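Local coordinates for glycine cleavage system H protein 1 (Mycobacterium marinum, PDB 3TZU), which probably shuttles the methylamine group of glycine from the P protein to the T protein of the glycine cleavage system on a covalently bound lipoyl arm, at residues V38-S42 / V43-A47; D24-P27 / G28-T31. All coordinates share one frame; numbering follows the deposited sequence.

Contact 1: residues V38-S42 / V43-A47. With EDO (1,2-ethanediol), chain F.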
loop_
_atom_site.group_PDB
_atom_site.type_symbol
_atom_site.label_atom_id
_atom_site.label_comp_id
_atom_site.label_asym_id
_atom_site.label_seq_id
_atom_site.Cartn_x
_atom_site.Cartn_y
_atom_site.Cartn_z
ATOM N N VAL A 38 0.359 11.335 15.362
ATOM C CA VAL A 38 0.387 11.002 13.957
ATOM C C VAL A 38 0.287 9.491 13.874
ATOM O O VAL A 38 0.800 8.810 14.779
ATOM C CB VAL A 38 1.722 11.385 13.292
ATOM C CG1 VAL A 38 1.789 10.821 11.854
ATOM C CG2 VAL A 38 1.951 12.880 13.337
ATOM N N GLY A 39 -0.358 8.985 12.815
ATOM C CA GLY A 39 -0.448 7.549 12.555
ATOM C C GLY A 39 -0.713 7.227 11.093
ATOM O O GLY A 39 -0.687 8.115 10.228
ATOM N N ILE A 40 -0.974 5.952 10.805
ATOM C CA ILE A 40 -1.291 5.526 9.426
ATOM C C ILE A 40 -2.794 5.263 9.300
ATOM O O ILE A 40 -3.466 4.989 10.277
ATOM C CB ILE A 40 -0.466 4.335 8.957
ATOM C CG1 ILE A 40 -0.772 3.057 9.752
ATOM C CG2 ILE A 40 1.034 4.642 9.021
ATOM C CD1 ILE A 40 -0.222 1.800 9.092
ATOM N N THR A 41 -3.324 5.386 8.099
ATOM C CA THR A 41 -4.753 5.214 7.881
ATOM C C THR A 41 -5.138 3.736 7.742
ATOM O O THR A 41 -4.281 2.834 7.675
ATOM C CB THR A 41 -5.199 5.950 6.615
ATOM O OG1 THR A 41 -4.611 5.296 5.480
ATOM C CG2 THR A 41 -4.764 7.473 6.678
ATOM N N SER A 42 -6.445 3.498 7.748
ATOM C CA SER A 42 -6.982 2.192 7.554
ATOM C C SER A 42 -6.662 1.713 6.157
ATOM O O SER A 42 -6.511 0.528 5.941
ATOM C CB SER A 42 -8.502 2.203 7.759
ATOM O OG SER A 42 -9.072 3.327 7.111
ATOM N N VAL A 43 -6.573 2.628 5.211
ATOM C CA VAL A 43 -6.240 2.285 3.851
ATOM C C VAL A 43 -4.803 1.818 3.814
ATOM O O VAL A 43 -4.480 0.891 3.104
ATOM C CB VAL A 43 -6.435 3.493 2.907
ATOM C CG1 VAL A 43 -5.946 3.150 1.490
ATOM C CG2 VAL A 43 -7.908 3.936 2.907
ATOM N N ALA A 44 -3.927 2.413 4.614
ATOM C CA ALA A 44 -2.529 1.962 4.575
ATOM C C ALA A 44 -2.433 0.538 5.141
ATOM O O ALA A 44 -1.753 -0.328 4.584
ATOM C CB ALA A 44 -1.621 2.911 5.277
ATOM N N VAL A 45 -3.171 0.291 6.217
ATOM C CA VAL A 45 -3.205 -1.003 6.838
ATOM C C VAL A 45 -3.596 -2.050 5.783
ATOM O O VAL A 45 -2.911 -3.053 5.628
ATOM C CB VAL A 45 -4.196 -1.003 8.030
ATOM C CG1 VAL A 45 -4.491 -2.422 8.498
ATOM C CG2 VAL A 45 -3.629 -0.124 9.161
ATOM N N GLU A 46 -4.674 -1.801 5.043
ATOM C CA GLU A 46 -5.126 -2.799 4.055
ATOM C C GLU A 46 -4.160 -2.907 2.880
ATOM O O GLU A 46 -3.958 -4.002 2.353
ATOM C CB GLU A 46 -6.562 -2.553 3.603
ATOM C CG GLU A 46 -7.537 -3.584 4.166
ATOM C CD GLU A 46 -7.542 -4.896 3.389
ATOM O OE1 GLU A 46 -8.063 -5.889 3.932
ATOM O OE2 GLU A 46 -7.051 -4.943 2.233
ATOM N N ALA A 47 -3.522 -1.815 2.513
ATOM C CA ALA A 47 -2.446 -1.837 1.540
ATOM C C ALA A 47 -1.280 -2.785 1.986
ATOM O O ALA A 47 -0.875 -3.664 1.242
ATOM C CB ALA A 47 -1.924 -0.413 1.302
HETATM C C1 EDO F . 0.230 -2.861 -2.584
HETATM O O1 EDO F . 0.649 -4.236 -2.632
HETATM C C2 EDO F . 1.192 -2.069 -1.706
HETATM O O2 EDO F . 1.520 -2.896 -0.588
#
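Thr41 OG1 caps the N-terminus of helix 42-48 by accepting from Ala44 N. Followed outward, the side chain starts with Thr41 CB, 3.9 Å from Val43 N. A chi1 of 67° then tucks OG1 back over its own backbone and within reach of Ala44 N, at 3.1 Å and with an N-H...O angle of 147°. The same oxygen is hydrogen-bonded to Tyr130 OH, so the cap is also tied to helix 127-133.

The backbone carbonyl of Thr41 starts the helical bonding: Val45 N reaches Thr41 O at 3.1 Å in a nearly straight bond (161°), while the bond from Ala44 N to Thr41 O is weak. Glu46 N follows with Ser42 O at 3.1 Å, and Ser42 OG is hydrogen-bonded to Tyr108 OH.

Beside this cap lies an apolar contact. Ile40 CD1 touches Val45 CG2 at 3.9 Å, the two side chains crossing at about a right angle, and Ile40 CB sits 4.1 Å from Ala44 CB. At the far end, ethanediol O2 donates to Ala47 O (3.1 Å). Acceptance by Thr41 OG1 of the amide hydrogen three residues on defines a classic N-cap, here where strand 36-40 passes through Thr41 into a short helix within the lipoyl-binding region.

Contact 2: residues D24-P27 / G28-T31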
loop_
_atom_site.group_PDB
_atom_site.type_symbol
_atom_site.label_atom_id
_atom_site.label_comp_id
_atom_site.label_asym_id
_atom_site.label_seq_id
_atom_site.Cartn_x
_atom_site.Cartn_y
_atom_site.Cartn_z
ATOM N N ASP A 24 -3.518 14.531 14.147
ATOM C CA ASP A 24 -4.658 15.005 14.933
ATOM C C ASP A 24 -4.693 16.509 15.049
ATOM O O ASP A 24 -4.580 17.038 16.121
ATOM C CB ASP A 24 -4.652 14.396 16.362
ATOM C CG ASP A 24 -5.267 13.023 16.401
ATOM O OD1 ASP A 24 -6.097 12.733 15.498
ATOM O OD2 ASP A 24 -4.942 12.232 17.301
ATOM N N ILE A 25 -4.823 17.178 13.917
ATOM C CA ILE A 25 -5.253 18.548 13.848
ATOM C C ILE A 25 -6.579 18.470 13.100
ATOM O O ILE A 25 -6.664 17.891 11.994
ATOM C CB ILE A 25 -4.266 19.407 13.048
ATOM C CG1 ILE A 25 -2.853 19.393 13.674
ATOM C CG2 ILE A 25 -4.750 20.836 12.958
ATOM C CD1 ILE A 25 -1.752 19.830 12.720
ATOM N N ALA A 26 -7.624 19.016 13.710
ATOM C CA ALA A 26 -8.919 19.116 13.051
ATOM C C ALA A 26 -8.788 19.967 11.803
ATOM O O ALA A 26 -8.100 20.973 11.813
ATOM C CB ALA A 26 -9.957 19.710 13.988
ATOM N N PRO A 27 -9.479 19.577 10.725
ATOM C CA PRO A 27 -9.367 20.280 9.445
ATOM C C PRO A 27 -9.917 21.702 9.519
ATOM O O PRO A 27 -11.079 21.909 9.920
ATOM C CB PRO A 27 -10.210 19.432 8.515
ATOM C CG PRO A 27 -11.268 18.855 9.404
ATOM C CD PRO A 27 -10.697 18.754 10.796
ATOM N N GLY A 28 -9.056 22.657 9.160
ATOM C CA GLY A 28 -9.332 24.082 9.281
ATOM C C GLY A 28 -8.691 24.695 10.516
ATOM O O GLY A 28 -8.531 25.920 10.597
ATOM N N ALA A 29 -8.320 23.863 11.489
ATOM C CA ALA A 29 -7.938 24.376 12.807
ATOM C C ALA A 29 -6.502 24.871 12.830
ATOM O O ALA A 29 -5.666 24.431 12.030
ATOM C CB ALA A 29 -8.142 23.315 13.879
ATOM N N ALA A 30 -6.237 25.797 13.756
ATOM C CA ALA A 30 -4.887 26.229 14.099
ATOM C C ALA A 30 -4.125 25.035 14.636
ATOM O O ALA A 30 -4.720 24.070 15.111
ATOM C CB ALA A 30 -4.930 27.324 15.150
ATOM N N THR A 31 -2.803 25.108 14.547
ATOM C CA THR A 31 -1.938 24.047 15.016
ATOM C C THR A 31 -1.770 24.266 16.527
ATOM O O THR A 31 -1.280 25.319 16.950
ATOM C CB THR A 31 -0.595 24.057 14.247
ATOM O OG1 THR A 31 -0.850 23.896 12.836
ATOM C CG2 THR A 31 0.306 22.943 14.728
#
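A type II beta turn from Ala26 to Ala29 reverses the chain in the loop between strands 21-23 and 36-40. The evidence is the closing bond and the two central residues. Ala29 N donates to Ala26 O at 2.9 Å, with an N-H...O angle of 155°, while the CA atoms of Ala26 and Ala29 lie 5.4 Å apart. Pro27 takes the first central position with a phi that suits its ring. Gly28 takes the second with a positive phi of 100°, a conformation in which a CB would press against the carbonyl oxygen of Pro27; glycine has none, and the turn closes without that clash.

The methyl groups of the first and last residues of the turn come together on one side of it. Ala26 CB and Ala29 CB are 4.0 Å apart, and Ala29 CB also comes close to Ala26 O, the acceptor of the closing bond.

Just before the turn in the chain, Ile25 spans the return limb with both of its branches. CG2 stands anti to the backbone N because chi1 is -60°, and from there Ile25 CG2 packs against Ala29 O at 3.8 Å and Ala30 O at 3.9 Å. The other branch runs on through CG1 in an extended chain, so that Ile25 CD1 ends 4.2 Å from Thr31 OG1.

Ile25 is buried, whereas most of the turn is at the surface. Its side chain and that of Thr31 both rest on Val121 of strand 120-121, and Ile25 O accepts from Ser15 OG of strand 15-16, which pairs with strand 21-23. Pro27 touches Thr126, in the loop leading to helix 127-133.

The two contacts follow one another along the chain: contact 2 turns back after strand 21-23, and contact 1 begins within strand 36-40, its antiparallel neighbour in the sheet. Their centres are about 20 Å apart and their nearest atoms about 5 Å, without touching. The centre of contact 1 is about 8 Å from that of the chain, and that of contact 2 about 15 Å. Contact 1 is also the one near the predicted lipoyl attachment site: the side chains of Glu46 and Lys76 are about 8 Å apart, and the ethanediol on Ala47, probably from the crystallisation liquor, is hydrogen-bonded to Lys76 NZ and Thr77 OG1. No lipoyl group is attached in this structure. Contact 2 is away from that site.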